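Local structure of orotidine 5'-phosphate decarboxylase (4LUI) at residues V76-K81 with K94-Y99. The protein probably catalyses the decarboxylation of orotidine 5'-monophosphate to UMP, the final step of de novo UMP biosynthesis, as a homodimeric TIM-barrel enzyme. Sequence-based numbering, arbitrary orientation.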
loop_
_atom_site.group_PDB
_atom_site.type_symbol
_atom_site.label_atom_id
_atom_site.label_comp_id
_atom_site.label_asym_id
_atom_site.label_seq_id
_atom_site.Cartn_x
_atom_site.Cartn_y
_atom_site.Cartn_z
ATOM N N VAL B 76 -2.928 -11.082 -14.459
ATOM C CA VAL B 76 -2.884 -10.977 -12.997
ATOM C C VAL B 76 -2.518 -9.557 -12.582
ATOM O O VAL B 76 -1.476 -9.031 -12.984
ATOM C CB VAL B 76 -1.894 -11.978 -12.379
ATOM C CG1 VAL B 76 -1.762 -11.757 -10.865
ATOM C CG2 VAL B 76 -2.346 -13.400 -12.681
ATOM N N ILE B 77 -3.383 -8.945 -11.780
ATOM C CA ILE B 77 -3.219 -7.553 -11.356
ATOM C C ILE B 77 -2.929 -7.498 -9.865
ATOM O O ILE B 77 -3.638 -8.113 -9.076
ATOM C CB ILE B 77 -4.505 -6.738 -11.605
ATOM C CG1 ILE B 77 -4.880 -6.755 -13.092
ATOM C CG2 ILE B 77 -4.359 -5.300 -11.093
ATOM C CD1 ILE B 77 -3.751 -6.374 -14.023
ATOM N N ALA B 78 -1.879 -6.778 -9.483
ATOM C CA ALA B 78 -1.518 -6.661 -8.072
ATOM C C ALA B 78 -2.123 -5.411 -7.460
ATOM O O ALA B 78 -1.727 -4.289 -7.799
ATOM C CB ALA B 78 -0.013 -6.656 -7.909
ATOM N N ASP B 79 -3.089 -5.606 -6.567
ATOM C CA ASP B 79 -3.785 -4.486 -5.958
ATOM C C ASP B 79 -3.007 -4.073 -4.713
ATOM O O ASP B 79 -3.365 -4.425 -3.585
ATOM C CB ASP B 79 -5.218 -4.883 -5.618
ATOM C CG ASP B 79 -6.073 -3.704 -5.194
ATOM O OD1 ASP B 79 -5.547 -2.566 -5.127
ATOM O OD2 ASP B 79 -7.271 -3.924 -4.913
ATOM N N PHE B 80 -1.920 -3.336 -4.939
ATOM C CA PHE B 80 -0.969 -3.023 -3.875
ATOM C C PHE B 80 -1.066 -1.572 -3.407
ATOM O O PHE B 80 -0.300 -1.149 -2.528
ATOM C CB PHE B 80 0.445 -3.305 -4.365
ATOM C CG PHE B 80 0.802 -4.767 -4.396
ATOM C CD1 PHE B 80 -0.111 -5.740 -4.013
ATOM C CD2 PHE B 80 2.068 -5.163 -4.806
ATOM C CE1 PHE B 80 0.232 -7.103 -4.041
ATOM C CE2 PHE B 80 2.426 -6.512 -4.824
ATOM C CZ PHE B 80 1.502 -7.487 -4.448
ATOM N N LYS B 81 -2.001 -0.830 -3.992
ATOM C CA LYS B 81 -2.280 0.544 -3.556
ATOM C C LYS B 81 -0.995 1.361 -3.361
ATOM O O LYS B 81 -0.836 2.035 -2.336
ATOM C CB LYS B 81 -3.055 0.530 -2.226
ATOM C CG LYS B 81 -4.442 -0.129 -2.288
ATOM C CD LYS B 81 -5.304 0.464 -3.390
ATOM C CE LYS B 81 -6.799 0.190 -3.151
ATOM N NZ LYS B 81 -7.113 -1.273 -3.196
ATOM N N LYS B 94 9.127 -2.866 -9.717
ATOM C CA LYS B 94 10.013 -3.856 -10.326
ATOM C C LYS B 94 9.747 -5.256 -9.780
ATOM O O LYS B 94 9.599 -6.225 -10.539
ATOM C CB LYS B 94 11.483 -3.485 -10.119
ATOM C CG LYS B 94 11.938 -2.312 -10.962
ATOM C CD LYS B 94 13.438 -2.120 -10.862
ATOM C CE LYS B 94 13.887 -0.877 -11.613
ATOM N NZ LYS B 94 15.359 -0.689 -11.496
ATOM N N ILE B 95 9.682 -5.380 -8.463
ATOM C CA ILE B 95 9.507 -6.717 -7.888
ATOM C C ILE B 95 8.111 -7.266 -8.185
ATOM O O ILE B 95 7.940 -8.465 -8.412
ATOM C CB ILE B 95 9.825 -6.742 -6.369
ATOM C CG1 ILE B 95 9.859 -8.181 -5.848
ATOM C CG2 ILE B 95 8.833 -5.909 -5.583
ATOM C CD1 ILE B 95 10.658 -8.330 -4.564
ATOM N N THR B 96 7.124 -6.378 -8.210
ATOM C CA THR B 96 5.732 -6.783 -8.379
ATOM C C THR B 96 5.462 -7.203 -9.816
ATOM O O THR B 96 4.810 -8.229 -10.067
ATOM C CB THR B 96 4.786 -5.646 -7.972
ATOM O OG1 THR B 96 4.976 -5.355 -6.580
ATOM C CG2 THR B 96 3.342 -6.043 -8.198
ATOM N N LEU B 97 5.982 -6.426 -10.763
ATOM C CA LEU B 97 5.717 -6.683 -12.172
ATOM C C LEU B 97 6.618 -7.760 -12.774
ATOM O O LEU B 97 6.495 -8.083 -13.962
ATOM C CB LEU B 97 5.798 -5.381 -12.981
ATOM C CG LEU B 97 4.727 -4.350 -12.610
ATOM C CD1 LEU B 97 4.964 -3.047 -13.389
ATOM C CD2 LEU B 97 3.320 -4.895 -12.862
ATOM N N LYS B 98 7.498 -8.339 -11.961
ATOM C CA LYS B 98 8.255 -9.502 -12.398
ATOM C C LYS B 98 7.302 -10.630 -12.800
ATOM O O LYS B 98 7.514 -11.290 -13.818
ATOM C CB LYS B 98 9.200 -9.970 -11.294
ATOM C CG LYS B 98 10.074 -11.151 -11.682
ATOM C CD LYS B 98 11.157 -11.401 -10.638
ATOM C CE LYS B 98 12.046 -12.564 -11.044
ATOM N NZ LYS B 98 12.582 -12.371 -12.420
ATOM N N TYR B 99 6.247 -10.828 -12.004
ATOM C CA TYR B 99 5.266 -11.880 -12.270
ATOM C C TYR B 99 3.856 -11.372 -12.567
ATOM O O TYR B 99 3.114 -12.015 -13.317
ATOM C CB TYR B 99 5.231 -12.902 -11.130
ATOM C CG TYR B 99 6.579 -13.524 -10.863
ATOM C CD1 TYR B 99 7.219 -14.269 -11.839
ATOM C CD2 TYR B 99 7.218 -13.354 -9.640
ATOM C CE1 TYR B 99 8.460 -14.831 -11.613
ATOM C CE2 TYR B 99 8.463 -13.918 -9.400
ATOM C CZ TYR B 99 9.078 -14.655 -10.392
ATOM O OH TYR B 99 10.319 -15.225 -10.174
#
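Thr96, on the inner side of helix 86-97, presses its methyl against Ala78 and Phe80 of barrel strand 75-82 and its hydroxyl against Phe80. Thr96 CG2 stands 3.4 Å from Ala78 CB, tighter than a usual carbon-carbon contact, and also touches Phe80 CE2. The hydroxyl takes the ring edge, with Thr96 OG1 lying near the ring plane and 3.3 Å from Phe80 CE2. With OG1 beside its own backbone N (chi1 -62°), the hydroxyl also hydrogen-bonds to the carbonyl of Ile92 one turn earlier, so a buried polar group is satisfied within its own helix. Phe80 folds back along its strand, and Ala78 CB sits over the ring centre, 3.7 Å above the plane; the ring also stacks with Tyr54, and Leu58 of the second subunit packs on both Phe80 and Thr96. This is the strand-to-helix packing of one beta-alpha unit of the TIM barrel. Across the strand, Lys81, the predicted proton donor, forms a salt bridge from NZ to Asp79 OD1 (2.8 Å); Asp79 also pairs with Lys51, and Lys81 with Asp84 of the second subunit. No hydrogen bond joins the two segments: methyl packing and a ring-edge hydroxyl join the helix to the strand's outward side.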